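Side-chain contacts in uncharacterized protein (Tetranychus urticae, PDB 5UK3), which probably catalyses, as a cyanase, the reaction of cyanate with bicarbonate to give ammonia and carbon dioxide: residues I[66-71]-I[76-81]; I[37-42]-I[47-52]. All coordinates share one frame; numbering follows the deposited sequence.

Interaction 1 (I[66-71]-I[76-81]); sequences RICDTL and EYANEL
I67 meets the end of L81 with its beta-branch. One methyl of the leucine, CD1, rests against the isoleucine, with CG2 of I67 3.8 Å from CD1 of L81, and CB of I67 and CD1 of L81 are almost as close at 4.0 Å. The two side chains lie obliquely to each other, and this single leucine methyl takes the whole touch, mainly from the beta-branch, with CD1 of I67 at the margin. CG2 of I67 is turned anti to its own backbone N, with CG1 beside that N (chi1 -73°).

One residue further on, C68 brings its sulfur to the backbone of the other segment. SG of C68 lies 3.7 Å from N of A78, a van der Waals approach near the 3-10 turn at 76-77, and 4.0 Å from the methyl CB of A78. SG of C68 also nears the carbonyl carbon of Y77. No hydrogen bond joins the two segments; the contact rests on van der Waals packing of aliphatic groups and one sulfur.

Behind this first shell, I67 also packs on L53 of helix 46-53, while L81 reaches V52 of that helix and F24 of helix 23-31. The backbone of I67 is held at its O by N of L71, that of L81 is hydrogen-bonded to C59, and both side chains pack on C59. The contact thus packs helix 61-70 against the short following helix 78-82, within the small all-helical N-terminal domain of cyanases, which is related to helix-turn-helix proteins.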
ATOM      1  N   ARG I  66     -26.074 -19.132 -30.039  1.00 60.24           N
ATOM      2  CA  ARG I  66     -27.398 -18.966 -29.430  1.00 60.97           C
ATOM      3  C   ARG I  66     -27.576 -17.676 -28.630  1.00 59.59           C
ATOM      4  O   ARG I  66     -28.633 -17.070 -28.692  1.00 57.47           O
ATOM      5  CB  ARG I  66     -27.718 -20.152 -28.518  1.00 60.29           C
ATOM      6  CG  ARG I  66     -28.477 -21.228 -29.201  1.00 63.58           C
ATOM      7  CD  ARG I  66     -28.879 -22.209 -28.229  1.00 64.83           C
ATOM      8  NE  ARG I  66     -30.188 -21.998 -27.671  1.00 67.81           N
ATOM      9  CZ  ARG I  66     -30.664 -22.734 -26.692  1.00 72.73           C
ATOM     10  NH1 ARG I  66     -31.862 -22.473 -26.198  1.00 75.85           N
ATOM     11  NH2 ARG I  66     -29.952 -23.778 -26.222  1.00 76.76           N
ATOM     12  N   ILE I  67     -26.550 -17.279 -27.879  1.00 58.27           N
ATOM     13  CA  ILE I  67     -26.573 -15.981 -27.197  1.00 58.20           C
ATOM     14  C   ILE I  67     -26.755 -14.864 -28.227  1.00 57.99           C
ATOM     15  O   ILE I  67     -27.562 -13.970 -28.052  1.00 58.20           O
ATOM     16  CB  ILE I  67     -25.291 -15.756 -26.338  1.00 57.98           C
ATOM     17  CG1 ILE I  67     -25.342 -16.635 -25.107  1.00 57.95           C
ATOM     18  CG2 ILE I  67     -25.148 -14.309 -25.896  1.00 57.89           C
ATOM     19  CD1 ILE I  67     -24.001 -16.851 -24.430  1.00 59.71           C
ATOM     20  N   CYS I  68     -25.981 -14.919 -29.298  1.00 58.08           N
ATOM     21  CA  CYS I  68     -26.087 -13.913 -30.315  1.00 60.28           C
ATOM     22  C   CYS I  68     -27.495 -13.773 -30.896  1.00 61.08           C
ATOM     23  O   CYS I  68     -27.942 -12.697 -31.209  1.00 61.62           O
ATOM     24  CB  CYS I  68     -25.043 -14.175 -31.409  1.00 65.10           C
ATOM     25  SG  CYS I  68     -23.339 -13.964 -30.825  1.00 68.03           S
ATOM     26  N   ASP I  69     -28.153 -14.872 -31.158  1.00 63.85           N
ATOM     27  CA  ASP I  69     -29.512 -14.824 -31.665  1.00 67.66           C
ATOM     28  C   ASP I  69     -30.498 -14.277 -30.693  1.00 63.36           C
ATOM     29  O   ASP I  69     -31.493 -13.686 -31.096  1.00 62.32           O
ATOM     30  CB  ASP I  69     -29.913 -16.307 -31.873  1.00 73.72           C
ATOM     31  CG  ASP I  69     -29.429 -16.904 -33.180  1.00 82.73           C
ATOM     32  OD1 ASP I  69     -28.685 -16.175 -33.880  1.00 89.06           O
ATOM     33  OD2 ASP I  69     -29.727 -18.135 -33.432  1.00 93.92           O
ATOM     34  N   THR I  70     -30.311 -14.636 -29.439  1.00 62.60           N
ATOM     35  CA  THR I  70     -31.190 -14.206 -28.389  1.00 64.53           C
ATOM     36  C   THR I  70     -31.156 -12.680 -28.277  1.00 65.84           C
ATOM     37  O   THR I  70     -32.213 -12.040 -28.169  1.00 69.10           O
ATOM     38  CB  THR I  70     -30.765 -14.841 -27.081  1.00 64.37           C
ATOM     39  OG1 THR I  70     -30.773 -16.265 -27.237  1.00 67.06           O
ATOM     40  CG2 THR I  70     -31.702 -14.437 -25.955  1.00 65.56           C
ATOM     41  N   LEU I  71     -29.955 -12.126 -28.360  1.00 65.70           N
ATOM     42  CA  LEU I  71     -29.748 -10.697 -28.501  1.00 69.10           C
ATOM     43  C   LEU I  71     -29.901 -10.314 -29.974  1.00 77.20           C
ATOM     44  O   LEU I  71     -30.102 -11.164 -30.878  1.00 83.81           O
ATOM     45  CB  LEU I  71     -28.365 -10.349 -28.026  1.00 69.81           C
ATOM     46  CG  LEU I  71     -28.039 -10.777 -26.574  1.00 72.53           C
ATOM     47  CD1 LEU I  71     -26.562 -10.620 -26.248  1.00 72.23           C
ATOM     48  CD2 LEU I  71     -28.857  -9.991 -25.569  1.00 74.82           C
ATOM     49  N   GLU I  76     -21.133 -13.237 -35.975  1.00 75.51           N
ATOM     50  CA  GLU I  76     -19.723 -12.924 -36.088  1.00 76.59           C
ATOM     51  C   GLU I  76     -19.128 -12.622 -34.721  1.00 74.73           C
ATOM     52  O   GLU I  76     -18.007 -13.024 -34.442  1.00 82.64           O
ATOM     53  CB  GLU I  76     -19.510 -11.793 -37.078  1.00 82.54           C
ATOM     54  CG  GLU I  76     -19.938 -12.183 -38.482  1.00 84.80           C
ATOM     55  CD  GLU I  76     -19.232 -13.429 -38.975  1.00 88.30           C
ATOM     56  OE1 GLU I  76     -19.712 -14.045 -39.944  1.00 87.31           O
ATOM     57  OE2 GLU I  76     -18.192 -13.797 -38.397  1.00 91.69           O
ATOM     58  N   TYR I  77     -19.870 -11.926 -33.867  1.00 74.10           N
ATOM     59  CA  TYR I  77     -19.397 -11.657 -32.457  1.00 72.08           C
ATOM     60  C   TYR I  77     -19.284 -12.846 -31.526  1.00 69.89           C
ATOM     61  O   TYR I  77     -18.737 -12.718 -30.428  1.00 70.22           O
ATOM     62  CB  TYR I  77     -20.241 -10.560 -31.772  1.00 72.99           C
ATOM     63  CG  TYR I  77     -20.216  -9.320 -32.656  1.00 77.26           C
ATOM     64  CD1 TYR I  77     -18.979  -8.716 -33.008  1.00 79.67           C
ATOM     65  CD2 TYR I  77     -21.369  -8.855 -33.279  1.00 77.99           C
ATOM     66  CE1 TYR I  77     -18.903  -7.650 -33.892  1.00 79.75           C
ATOM     67  CE2 TYR I  77     -21.309  -7.776 -34.150  1.00 79.47           C
ATOM     68  CZ  TYR I  77     -20.074  -7.171 -34.447  1.00 81.54           C
ATOM     69  OH  TYR I  77     -20.005  -6.092 -35.295  1.00 81.23           O
ATOM     70  N   ALA I  78     -19.789 -14.004 -31.938  1.00 70.34           N
ATOM     71  CA  ALA I  78     -19.722 -15.204 -31.104  1.00 68.48           C
ATOM     72  C   ALA I  78     -18.307 -15.566 -30.644  1.00 71.19           C
ATOM     73  O   ALA I  78     -18.141 -16.055 -29.550  1.00 72.94           O
ATOM     74  CB  ALA I  78     -20.357 -16.377 -31.821  1.00 68.15           C
ATOM     75  N   ASN I  79     -17.297 -15.305 -31.465  1.00 79.54           N
ATOM     76  CA  ASN I  79     -15.897 -15.509 -31.073  1.00 84.36           C
ATOM     77  C   ASN I  79     -15.476 -14.925 -29.733  1.00 82.53           C
ATOM     78  O   ASN I  79     -14.705 -15.561 -29.013  1.00 84.19           O
ATOM     79  CB  ASN I  79     -14.925 -14.964 -32.146  1.00 92.82           C
ATOM     80  CG  ASN I  79     -14.330 -16.070 -33.009  1.00107.72           C
ATOM     81  OD1 ASN I  79     -14.319 -17.245 -32.635  1.00104.86           O
ATOM     82  ND2 ASN I  79     -13.804 -15.691 -34.182  1.00120.26           N
ATOM     83  N   GLU I  80     -15.894 -13.694 -29.440  1.00 80.28           N
ATOM     84  CA  GLU I  80     -15.474 -12.999 -28.214  1.00 84.38           C
ATOM     85  C   GLU I  80     -15.952 -13.700 -26.948  1.00 76.01           C
ATOM     86  O   GLU I  80     -15.252 -13.703 -25.938  1.00 74.02           O
ATOM     87  CB  GLU I  80     -15.986 -11.559 -28.203  1.00 94.41           C
ATOM     88  CG  GLU I  80     -15.329 -10.623 -29.217  1.00103.97           C
ATOM     89  CD  GLU I  80     -16.147  -9.355 -29.423  1.00115.25           C
ATOM     90  OE1 GLU I  80     -16.475  -9.026 -30.579  1.00115.66           O
ATOM     91  OE2 GLU I  80     -16.509  -8.714 -28.398  1.00128.98           O
ATOM     92  N   LEU I  81     -17.135 -14.297 -27.029  1.00 69.91           N
ATOM     93  CA  LEU I  81     -17.689 -15.079 -25.932  1.00 67.31           C
ATOM     94  C   LEU I  81     -16.980 -16.404 -25.688  1.00 69.01           C
ATOM     95  O   LEU I  81     -17.142 -17.009 -24.638  1.00 69.50           O
ATOM     96  CB  LEU I  81     -19.151 -15.343 -26.190  1.00 66.70           C
ATOM     97  CG  LEU I  81     -20.069 -14.116 -26.320  1.00 66.81           C
ATOM     98  CD1 LEU I  81     -21.482 -14.578 -26.685  1.00 67.76           C
ATOM     99  CD2 LEU I  81     -20.118 -13.287 -25.062  1.00 64.31           C
TER

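Interaction 2 (I[37-42]-I[47-52]); sequences QMAQLL and VWLTSV
Helices 35-42 and 46-53, joined by a short turn, probably correspond to the helix-turn-helix pair in the N-terminal domain of this cyanase, and L49 fills the angle between them. Its methyl CD2 is the atom that meets the first helix: CD2 of L49 lies 3.7 Å from CB of M38 and equally 3.7 Å from the backbone N of A39. The same methyl comes within 4.2 Å of CB of A39, and on the next turn of the helix it approaches CD1 of L42, also at 4.2 Å. One methyl group is therefore received by three residues of helix 35-42, and L49 supplies the second helix's side of the contact.

The leucine reaches this position with CG anti to its backbone N (chi1 174°), and its side chain runs at about a right angle to that of L42. M38 touches L49 near its root, through CB, while its chain bends at the thioether; M38 also packs on L53. The segment axes come within 9.6 Å of each other, with 106° between their N-to-C directions. Of the CA atoms, those of A39 and L49 come nearest, 6.8 Å apart.

Around the pair, R66 and T70 of helix 61-70 lie against L42. Other residues of helix 46-53 take part in the assembly: V47 packs on I115 of a second subunit, and T50 and S51 on S111 of that subunit. Two nearly perpendicular helices, held together by buried aliphatic side chains across a short turn, are typical of the helix-turn-helix motif.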
ATOM      1  N   GLN I  37     -34.568 -13.908 -17.811  1.00 64.74           N
ATOM      2  CA  GLN I  37     -35.161 -14.362 -19.063  1.00 68.05           C
ATOM      3  C   GLN I  37     -34.145 -15.060 -19.955  1.00 66.52           C
ATOM      4  O   GLN I  37     -34.422 -16.140 -20.481  1.00 67.14           O
ATOM      5  CB  GLN I  37     -35.822 -13.208 -19.839  1.00 73.49           C
ATOM      6  CG  GLN I  37     -37.170 -12.769 -19.254  1.00 78.09           C
ATOM      7  CD  GLN I  37     -37.609 -11.364 -19.683  1.00 83.69           C
ATOM      8  OE1 GLN I  37     -36.960 -10.698 -20.517  1.00 87.27           O
ATOM      9  NE2 GLN I  37     -38.708 -10.899 -19.101  1.00 84.43           N
ATOM     10  N   MET I  38     -32.993 -14.427 -20.167  1.00 65.44           N
ATOM     11  CA  MET I  38     -31.974 -15.002 -21.053  1.00 64.67           C
ATOM     12  C   MET I  38     -31.568 -16.396 -20.580  1.00 61.31           C
ATOM     13  O   MET I  38     -31.311 -17.267 -21.366  1.00 55.31           O
ATOM     14  CB  MET I  38     -30.756 -14.080 -21.141  1.00 65.46           C
ATOM     15  CG  MET I  38     -30.993 -12.836 -21.952  1.00 68.62           C
ATOM     16  SD  MET I  38     -29.465 -11.913 -22.164  1.00 76.69           S
ATOM     17  CE  MET I  38     -28.490 -12.990 -23.236  1.00 77.33           C
ATOM     18  N   ALA I  39     -31.396 -16.519 -19.280  1.00 59.97           N
ATOM     19  CA  ALA I  39     -30.927 -17.751 -18.681  1.00 61.44           C
ATOM     20  C   ALA I  39     -31.938 -18.857 -18.857  1.00 64.55           C
ATOM     21  O   ALA I  39     -31.582 -19.975 -19.139  1.00 66.28           O
ATOM     22  CB  ALA I  39     -30.651 -17.519 -17.209  1.00 63.05           C
ATOM     23  N   GLN I  40     -33.207 -18.531 -18.698  1.00 68.40           N
ATOM     24  CA  GLN I  40     -34.229 -19.524 -18.846  1.00 71.37           C
ATOM     25  C   GLN I  40     -34.369 -19.966 -20.274  1.00 69.54           C
ATOM     26  O   GLN I  40     -34.646 -21.124 -20.516  1.00 72.58           O
ATOM     27  CB  GLN I  40     -35.515 -18.984 -18.315  1.00 78.34           C
ATOM     28  CG  GLN I  40     -36.560 -19.974 -17.892  1.00 86.08           C
ATOM     29  CD  GLN I  40     -37.473 -19.306 -16.861  1.00 98.07           C
ATOM     30  OE1 GLN I  40     -37.203 -18.161 -16.374  1.00 96.63           O
ATOM     31  NE2 GLN I  40     -38.581 -19.982 -16.539  1.00106.15           N
ATOM     32  N   LEU I  41     -34.223 -19.054 -21.221  1.00 70.20           N
ATOM     33  CA  LEU I  41     -34.329 -19.424 -22.624  1.00 70.14           C
ATOM     34  C   LEU I  41     -33.198 -20.345 -23.042  1.00 63.49           C
ATOM     35  O   LEU I  41     -33.392 -21.275 -23.805  1.00 60.85           O
ATOM     36  CB  LEU I  41     -34.365 -18.190 -23.513  1.00 77.38           C
ATOM     37  CG  LEU I  41     -35.592 -17.313 -23.317  1.00 84.09           C
ATOM     38  CD1 LEU I  41     -35.448 -16.046 -24.142  1.00 85.02           C
ATOM     39  CD2 LEU I  41     -36.840 -18.077 -23.719  1.00 94.46           C
ATOM     40  N   LEU I  42     -32.010 -20.059 -22.535  1.00 59.55           N
ATOM     41  CA  LEU I  42     -30.826 -20.825 -22.861  1.00 59.35           C
ATOM     42  C   LEU I  42     -30.551 -22.045 -21.984  1.00 61.90           C
ATOM     43  O   LEU I  42     -29.637 -22.802 -22.274  1.00 60.12           O
ATOM     44  CB  LEU I  42     -29.611 -19.895 -22.832  1.00 57.57           C
ATOM     45  CG  LEU I  42     -29.687 -18.772 -23.901  1.00 56.51           C
ATOM     46  CD1 LEU I  42     -28.773 -17.620 -23.605  1.00 55.67           C
ATOM     47  CD2 LEU I  42     -29.343 -19.305 -25.264  1.00 57.72           C
ATOM     48  N   VAL I  47     -26.281 -16.427 -13.131  1.00 52.82           N
ATOM     49  CA  VAL I  47     -25.126 -15.651 -12.722  1.00 52.72           C
ATOM     50  C   VAL I  47     -23.971 -15.973 -13.634  1.00 54.92           C
ATOM     51  O   VAL I  47     -23.208 -15.069 -14.009  1.00 54.47           O
ATOM     52  CB  VAL I  47     -24.721 -15.922 -11.272  1.00 54.82           C
ATOM     53  CG1 VAL I  47     -23.395 -15.307 -10.914  1.00 54.97           C
ATOM     54  CG2 VAL I  47     -25.775 -15.375 -10.315  1.00 58.02           C
ATOM     55  N   TRP I  48     -23.818 -17.245 -14.008  1.00 56.26           N
ATOM     56  CA  TRP I  48     -22.701 -17.634 -14.896  1.00 55.56           C
ATOM     57  C   TRP I  48     -22.860 -16.935 -16.248  1.00 57.37           C
ATOM     58  O   TRP I  48     -21.885 -16.371 -16.775  1.00 58.70           O
ATOM     59  CB  TRP I  48     -22.674 -19.128 -15.103  1.00 55.47           C
ATOM     60  CG  TRP I  48     -21.744 -19.587 -16.120  1.00 56.27           C
ATOM     61  CD1 TRP I  48     -20.440 -19.821 -15.945  1.00 59.81           C
ATOM     62  CD2 TRP I  48     -22.032 -19.919 -17.480  1.00 56.38           C
ATOM     63  NE1 TRP I  48     -19.868 -20.261 -17.112  1.00 60.21           N
ATOM     64  CE2 TRP I  48     -20.832 -20.351 -18.066  1.00 59.00           C
ATOM     65  CE3 TRP I  48     -23.182 -19.904 -18.248  1.00 55.76           C
ATOM     66  CZ2 TRP I  48     -20.737 -20.739 -19.393  1.00 60.15           C
ATOM     67  CZ3 TRP I  48     -23.109 -20.294 -19.549  1.00 57.10           C
ATOM     68  CH2 TRP I  48     -21.886 -20.691 -20.128  1.00 59.38           C
ATOM     69  N   LEU I  49     -24.068 -16.998 -16.813  1.00 54.65           N
ATOM     70  CA  LEU I  49     -24.337 -16.401 -18.108  1.00 52.79           C
ATOM     71  C   LEU I  49     -24.033 -14.916 -18.030  1.00 53.17           C
ATOM     72  O   LEU I  49     -23.376 -14.359 -18.925  1.00 56.86           O
ATOM     73  CB  LEU I  49     -25.782 -16.620 -18.497  1.00 52.19           C
ATOM     74  CG  LEU I  49     -26.280 -15.936 -19.758  1.00 53.10           C
ATOM     75  CD1 LEU I  49     -25.579 -16.530 -20.983  1.00 53.44           C
ATOM     76  CD2 LEU I  49     -27.813 -16.016 -19.890  1.00 51.88           C
ATOM     77  N   THR I  50     -24.496 -14.275 -16.968  1.00 50.75           N
ATOM     78  CA  THR I  50     -24.236 -12.874 -16.789  1.00 49.22           C
ATOM     79  C   THR I  50     -22.710 -12.647 -16.870  1.00 49.24           C
ATOM     80  O   THR I  50     -22.274 -11.720 -17.528  1.00 47.19           O
ATOM     81  CB  THR I  50     -24.851 -12.363 -15.479  1.00 48.98           C
ATOM     82  OG1 THR I  50     -26.267 -12.633 -15.478  1.00 50.93           O
ATOM     83  CG2 THR I  50     -24.653 -10.875 -15.313  1.00 48.61           C
ATOM     84  N   SER I  51     -21.930 -13.482 -16.189  1.00 49.34           N
ATOM     85  CA  SER I  51     -20.503 -13.309 -16.166  1.00 50.58           C
ATOM     86  C   SER I  51     -19.859 -13.525 -17.543  1.00 51.84           C
ATOM     87  O   SER I  51     -18.830 -12.918 -17.834  1.00 50.46           O
ATOM     88  CB  SER I  51     -19.841 -14.209 -15.145  1.00 51.72           C
ATOM     89  OG  SER I  51     -19.746 -15.535 -15.622  1.00 52.13           O
ATOM     90  N   VAL I  52     -20.450 -14.371 -18.372  1.00 51.76           N
ATOM     91  CA  VAL I  52     -19.971 -14.532 -19.735  1.00 50.36           C
ATOM     92  C   VAL I  52     -20.152 -13.217 -20.492  1.00 50.05           C
ATOM     93  O   VAL I  52     -19.266 -12.785 -21.227  1.00 49.33           O
ATOM     94  CB  VAL I  52     -20.719 -15.672 -20.468  1.00 49.83           C
ATOM     95  CG1 VAL I  52     -20.452 -15.615 -21.964  1.00 51.69           C
ATOM     96  CG2 VAL I  52     -20.303 -17.019 -19.940  1.00 51.27           C
TER

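In the fold
Both contacts lie in the helical N-terminal domain, on the same side of the chain's centre, with their own centres about 13 Å apart. They follow in series along the chain: interaction 2 closes before interaction 1 opens, and helix 61-70 is the next helix after 46-53, across the loop 54-60. The two share an apolar core, where CD1 of I67 and CD1 of L49 are 3.8 Å apart, as are CD2 of L71 and CE of M38. Helix 61-70 thus packs against both the helix pair of interaction 2 and helix 78-82. Interaction 2 lies nearer the chain's centre, and its second helix also packs on neighbouring subunits of the ten-chain assembly, whereas no other subunit touches the segments of interaction 1.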